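Long-range contacts in endo-xylogalacturonan hydrolase A (Aspergillus tubingensis, PDB 4C2L), which hydrolyses the xylose-substituted galacturonan backbone of xylogalacturonan, a component of the hairy regions of pectin, as a secreted family 28 glycosidase: residues T285-T290 / V325-G330; V339-D344 / S356-K361. One frame throughout, in Å; residues are numbered along the deposited sequence.

Contact 1 of 2, residues T285-T290 / V325-G330; sequences TFNDFT and VSSFSG. With SO4 (sulfate ion), chain I.
The F289 and F328 rings are almost parallel (6°) but displaced, so that little of one ring covers the other. Going out along F289, CB sits over the middle of the F328 ring, 3.5 Å from its centroid, a CH-pi contact; CG comes 3.4 Å from F328 CZ, CD1 meets F328 CE1, CD2 lies near F328 CZ, and CE1 only grazes that atom. CG anti to the carbonyl carbon at two paired positions of parallel strands (chi1 -84° and -86°) sends both rings in the same direction. V325 CG1 lies over the rim of the opposite face of F328; flat rings and a branched valine suit this buried side. On the face with N287 and S326, the S326 hydroxyl donates to N287 OD1 at 2.7 Å. An amide suits this place: its oxygen also accepts from water 1, while N287 ND2 donates a hydrogen bond to sulfate O4 at 2.8 Å, an ion probably from the crystallisation solution. The parallel backbones are joined by S326 N to F286 O and, past D288, S329 N to F289 O, both 2.9 Å. Strand 246-259 flanks 285-290, strand 350-358 flanks 325-330, and I235 packs on F286 and F289 from across the interior.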
loop_
_atom_site.group_PDB
_atom_site.type_symbol
_atom_site.label_atom_id
_atom_site.label_comp_id
_atom_site.label_asym_id
_atom_site.label_seq_id
_atom_site.Cartn_x
_atom_site.Cartn_y
_atom_site.Cartn_z
ATOM N N THR A 285 15.313 -3.894 -3.573
ATOM C CA THR A 285 15.416 -5.347 -3.701
ATOM C C THR A 285 14.069 -6.016 -3.444
ATOM O O THR A 285 13.413 -5.718 -2.447
ATOM C CB THR A 285 16.430 -5.895 -2.685
ATOM O OG1 THR A 285 17.733 -5.400 -3.010
ATOM C CG2 THR A 285 16.446 -7.446 -2.711
ATOM N N PHE A 286 13.695 -6.924 -4.344
ATOM C CA PHE A 286 12.514 -7.756 -4.202
ATOM C C PHE A 286 13.086 -9.168 -4.077
ATOM O O PHE A 286 13.625 -9.707 -5.049
ATOM C CB PHE A 286 11.642 -7.699 -5.450
ATOM C CG PHE A 286 11.191 -6.312 -5.854
ATOM C CD1 PHE A 286 11.973 -5.532 -6.714
ATOM C CD2 PHE A 286 9.961 -5.808 -5.430
ATOM C CE1 PHE A 286 11.542 -4.265 -7.115
ATOM C CE2 PHE A 286 9.528 -4.542 -5.825
ATOM C CZ PHE A 286 10.320 -3.775 -6.674
ATOM N N ASN A 287 12.972 -9.750 -2.891
ATOM C CA ASN A 287 13.581 -11.056 -2.597
ATOM C C ASN A 287 12.573 -12.090 -2.098
ATOM O O ASN A 287 11.648 -11.751 -1.360
ATOM C CB ASN A 287 14.676 -10.878 -1.546
ATOM C CG ASN A 287 15.388 -12.179 -1.224
ATOM O OD1 ASN A 287 16.038 -12.781 -2.090
ATOM N ND2 ASN A 287 15.273 -12.623 0.028
ATOM N N ASP A 288 12.755 -13.353 -2.486
ATOM C CA ASP A 288 11.952 -14.442 -1.904
ATOM C C ASP A 288 10.451 -14.211 -2.110
ATOM O O ASP A 288 9.678 -14.112 -1.139
ATOM C CB ASP A 288 12.253 -14.583 -0.405
ATOM C CG ASP A 288 13.508 -15.390 -0.116
ATOM O OD1 ASP A 288 14.192 -15.848 -1.066
ATOM O OD2 ASP A 288 13.821 -15.567 1.084
ATOM N N PHE A 289 10.050 -14.100 -3.368
ATOM C CA PHE A 289 8.645 -13.981 -3.725
ATOM C C PHE A 289 8.100 -15.311 -4.190
ATOM O O PHE A 289 8.749 -16.034 -4.966
ATOM C CB PHE A 289 8.423 -12.983 -4.856
ATOM C CG PHE A 289 8.315 -11.547 -4.408
ATOM C CD1 PHE A 289 9.334 -10.943 -3.671
ATOM C CD2 PHE A 289 7.211 -10.783 -4.776
ATOM C CE1 PHE A 289 9.241 -9.610 -3.277
ATOM C CE2 PHE A 289 7.106 -9.444 -4.384
ATOM C CZ PHE A 289 8.122 -8.858 -3.645
ATOM N N THR A 290 6.899 -15.612 -3.719
ATOM C CA THR A 290 6.130 -16.733 -4.232
ATOM C C THR A 290 5.001 -16.174 -5.072
ATOM O O THR A 290 4.198 -15.359 -4.601
ATOM C CB THR A 290 5.610 -17.600 -3.071
ATOM O OG1 THR A 290 6.747 -18.112 -2.358
ATOM C CG2 THR A 290 4.772 -18.758 -3.586
ATOM N N VAL A 325 16.080 -8.382 -8.243
ATOM C CA VAL A 325 14.926 -9.275 -8.201
ATOM C C VAL A 325 15.556 -10.644 -7.978
ATOM O O VAL A 325 16.263 -11.154 -8.860
ATOM C CB VAL A 325 14.134 -9.213 -9.525
ATOM C CG1 VAL A 325 13.044 -10.282 -9.609
ATOM C CG2 VAL A 325 13.533 -7.833 -9.738
ATOM N N SER A 326 15.332 -11.221 -6.803
ATOM C CA SER A 326 16.003 -12.476 -6.443
ATOM C C SER A 326 15.058 -13.492 -5.819
ATOM O O SER A 326 14.200 -13.136 -5.014
ATOM C CB SER A 326 17.184 -12.208 -5.507
ATOM O OG SER A 326 16.806 -11.439 -4.361
ATOM N N SER A 327 15.226 -14.757 -6.210
ATOM C CA SER A 327 14.485 -15.874 -5.634
ATOM C C SER A 327 12.988 -15.702 -5.796
ATOM O O SER A 327 12.266 -15.553 -4.804
ATOM C CB SER A 327 14.842 -16.060 -4.155
ATOM O OG SER A 327 16.192 -16.439 -3.993
ATOM N N PHE A 328 12.528 -15.673 -7.043
ATOM C CA PHE A 328 11.107 -15.696 -7.338
ATOM C C PHE A 328 10.746 -17.112 -7.771
ATOM O O PHE A 328 11.427 -17.708 -8.618
ATOM C CB PHE A 328 10.755 -14.731 -8.467
ATOM C CG PHE A 328 10.501 -13.311 -8.021
ATOM C CD1 PHE A 328 11.379 -12.654 -7.158
ATOM C CD2 PHE A 328 9.388 -12.618 -8.504
ATOM C CE1 PHE A 328 11.145 -11.338 -6.769
ATOM C CE2 PHE A 328 9.151 -11.297 -8.124
ATOM C CZ PHE A 328 10.026 -10.660 -7.253
ATOM N N SER A 329 9.665 -17.636 -7.217
ATOM C CA SER A 329 9.186 -18.944 -7.649
ATOM C C SER A 329 7.677 -18.951 -7.824
ATOM O O SER A 329 6.992 -17.989 -7.457
ATOM C CB SER A 329 9.640 -20.019 -6.664
ATOM O OG SER A 329 9.110 -19.766 -5.372
ATOM N N GLY A 330 7.168 -20.031 -8.402
ATOM C CA GLY A 330 5.743 -20.206 -8.572
ATOM C C GLY A 330 5.295 -20.177 -10.011
ATOM O O GLY A 330 6.101 -20.338 -10.935
HETATM S S SO4 I . 17.211 -16.181 1.400
HETATM O O1 SO4 I . 16.187 -17.228 1.190
HETATM O O2 SO4 I . 18.313 -16.371 0.428
HETATM O O3 SO4 I . 17.749 -16.277 2.776
HETATM O O4 SO4 I . 16.601 -14.846 1.208
HETATM O O HOH W 1 17.585 -14.909 -1.971
HETATM O O HOH W 2 10.621 -18.017 -3.865
#

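Contact 2 of 2, residues V339-D344 / S356-K361; sequences VVANLD and SGFDVK
Strand 339-344 and the stretch 356-361 are not paired through their backbones: even the nearest CA atoms, those of V340 and K361, are 6.6 Å apart. In 356-361 the chain turns a corner at G357, whose positive phi (53°) is easily adopted by glycine, and F358 and V360 then both direct their CB toward the strand. V340 takes most of the contact. Its CG2 approaches the F358 ring at the edge, in the ring plane, 3.7 Å from CE2, and V340 and F358 run antiparallel past one another. The other branch, CG1, lies 3.8 Å from K361 C. F358 holds CG trans to the backbone N (chi1 -168°), which carries the ring out to where CZ lies 4.3 Å from A341 CB, a small methyl. V360 adds a looser contact, its CG1 4.4 Å from V340 CB, while its CB lies over the rim of one face of the F358 ring. Small apolar V340, A341 and V360 suit the buried side, with the larger F358 ring reaching across to the strand; the exposed K361 directs its CB away. Such packing of a strand on the residues just after a corner, across the interior, is characteristic of the right-handed parallel beta-helix of glycosyl hydrolase family 28.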
loop_
_atom_site.group_PDB
_atom_site.type_symbol
_atom_site.label_atom_id
_atom_site.label_comp_id
_atom_site.label_asym_id
_atom_site.label_seq_id
_atom_site.Cartn_x
_atom_site.Cartn_y
_atom_site.Cartn_z
ATOM N N VAL A 339 4.229 -15.446 -21.341
ATOM C CA VAL A 339 4.987 -14.338 -20.757
ATOM C C VAL A 339 4.784 -14.294 -19.241
ATOM O O VAL A 339 3.643 -14.243 -18.773
ATOM C CB VAL A 339 4.579 -12.991 -21.401
ATOM C CG1 VAL A 339 5.373 -11.839 -20.796
ATOM C CG2 VAL A 339 4.786 -13.045 -22.915
ATOM N N VAL A 340 5.886 -14.316 -18.494
ATOM C CA VAL A 340 5.836 -14.261 -17.022
ATOM C C VAL A 340 6.320 -12.911 -16.472
ATOM O O VAL A 340 6.158 -12.625 -15.280
ATOM C CB VAL A 340 6.645 -15.403 -16.380
ATOM C CG1 VAL A 340 6.106 -16.761 -16.835
ATOM C CG2 VAL A 340 8.133 -15.274 -16.710
ATOM N N ALA A 341 6.923 -12.100 -17.338
ATOM C CA ALA A 341 7.410 -10.767 -16.939
ATOM C C ALA A 341 7.458 -9.838 -18.139
ATOM O O ALA A 341 7.761 -10.273 -19.243
ATOM C CB ALA A 341 8.782 -10.873 -16.289
ATOM N N ASN A 342 7.170 -8.557 -17.915
ATOM C CA ASN A 342 7.169 -7.558 -18.977
ATOM C C ASN A 342 8.020 -6.391 -18.497
ATOM O O ASN A 342 7.575 -5.574 -17.686
ATOM C CB ASN A 342 5.733 -7.099 -19.277
ATOM C CG ASN A 342 5.608 -6.365 -20.608
ATOM O OD1 ASN A 342 6.567 -5.770 -21.109
ATOM N ND2 ASN A 342 4.416 -6.412 -21.195
ATOM N N LEU A 343 9.258 -6.333 -18.973
ATOM C CA LEU A 343 10.223 -5.351 -18.483
ATOM C C LEU A 343 10.384 -4.284 -19.545
ATOM O O LEU A 343 11.298 -4.346 -20.386
ATOM C CB LEU A 343 11.563 -6.023 -18.157
ATOM C CG LEU A 343 11.551 -7.309 -17.321
ATOM C CD1 LEU A 343 12.955 -7.845 -17.072
ATOM C CD2 LEU A 343 10.825 -7.099 -15.997
ATOM N N ASP A 344 9.466 -3.321 -19.531
ATOM C CA ASP A 344 9.477 -2.261 -20.517
ATOM C C ASP A 344 10.218 -1.020 -19.995
ATOM O O ASP A 344 9.592 -0.012 -19.654
ATOM C CB ASP A 344 8.051 -1.901 -20.964
ATOM C CG ASP A 344 8.035 -1.126 -22.276
ATOM O OD1 ASP A 344 8.820 -1.484 -23.183
ATOM O OD2 ASP A 344 7.248 -0.169 -22.411
ATOM N N SER A 356 18.025 -12.869 -10.478
ATOM C CA SER A 356 18.640 -14.176 -10.190
ATOM C C SER A 356 17.625 -15.096 -9.515
ATOM O O SER A 356 16.666 -14.631 -8.895
ATOM C CB SER A 356 19.877 -14.034 -9.313
ATOM O OG SER A 356 19.537 -13.486 -8.054
ATOM N N GLY A 357 17.839 -16.405 -9.628
ATOM C CA GLY A 357 16.915 -17.373 -9.035
ATOM C C GLY A 357 15.478 -17.126 -9.455
ATOM O O GLY A 357 14.550 -17.203 -8.634
ATOM N N PHE A 358 15.285 -16.816 -10.731
ATOM C CA PHE A 358 13.963 -16.524 -11.249
ATOM C C PHE A 358 13.400 -17.814 -11.826
ATOM O O PHE A 358 13.710 -18.179 -12.958
ATOM C CB PHE A 358 14.066 -15.446 -12.324
ATOM C CG PHE A 358 12.750 -14.864 -12.745
ATOM C CD1 PHE A 358 12.123 -13.894 -11.973
ATOM C CD2 PHE A 358 12.157 -15.259 -13.937
ATOM C CE1 PHE A 358 10.916 -13.343 -12.374
ATOM C CE2 PHE A 358 10.950 -14.714 -14.349
ATOM C CZ PHE A 358 10.329 -13.752 -13.565
ATOM N N ASP A 359 12.584 -18.505 -11.035
ATOM C CA ASP A 359 12.144 -19.861 -11.374
ATOM C C ASP A 359 10.655 -19.920 -11.682
ATOM O O ASP A 359 10.033 -20.971 -11.578
ATOM C CB ASP A 359 12.487 -20.825 -10.237
ATOM C CG ASP A 359 13.992 -21.022 -10.064
ATOM O OD1 ASP A 359 14.760 -20.697 -10.999
ATOM O OD2 ASP A 359 14.414 -21.503 -8.988
ATOM N N VAL A 360 10.097 -18.792 -12.087
ATOM C CA VAL A 360 8.674 -18.677 -12.357
ATOM C C VAL A 360 8.303 -19.180 -13.749
ATOM O O VAL A 360 8.977 -18.879 -14.738
ATOM C CB VAL A 360 8.205 -17.216 -12.152
ATOM C CG1 VAL A 360 6.698 -17.109 -12.320
ATOM C CG2 VAL A 360 8.600 -16.745 -10.764
ATOM N N LYS A 361 7.227 -19.960 -13.819
ATOM C CA LYS A 361 6.727 -20.474 -15.088
ATOM C C LYS A 361 5.271 -20.103 -15.296
ATOM O O LYS A 361 4.537 -19.900 -14.327
ATOM C CB LYS A 361 6.887 -22.000 -15.130
ATOM C CG LYS A 361 8.334 -22.455 -15.276
ATOM C CD LYS A 361 8.481 -23.954 -15.057
ATOM C CE LYS A 361 9.727 -24.494 -15.751
ATOM N NZ LYS A 361 10.939 -23.658 -15.512
#

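In the fold
The two contacts, with centres about 10 Å apart, show the two directions in which a beta-helix is held together. Contact 1 joins successive coils, so backbone hydrogen bonds do much of the work; it is partly buried, apolar on the phenylalanine face and polar, with water and sulfate, on the other. Contact 2 spans the interior between walls, is smaller and mostly buried, and relies on apolar side chains. They share a neighbourhood, since strand 350-358 lies next to strand 319-329: V325 O and S356 N, at 2.9 Å, and F328 O and D359 N, at 2.8 Å, probably form hydrogen bonds. F328 also touches F358 and V360, continuing the apolar interior from contact 1 into contact 2.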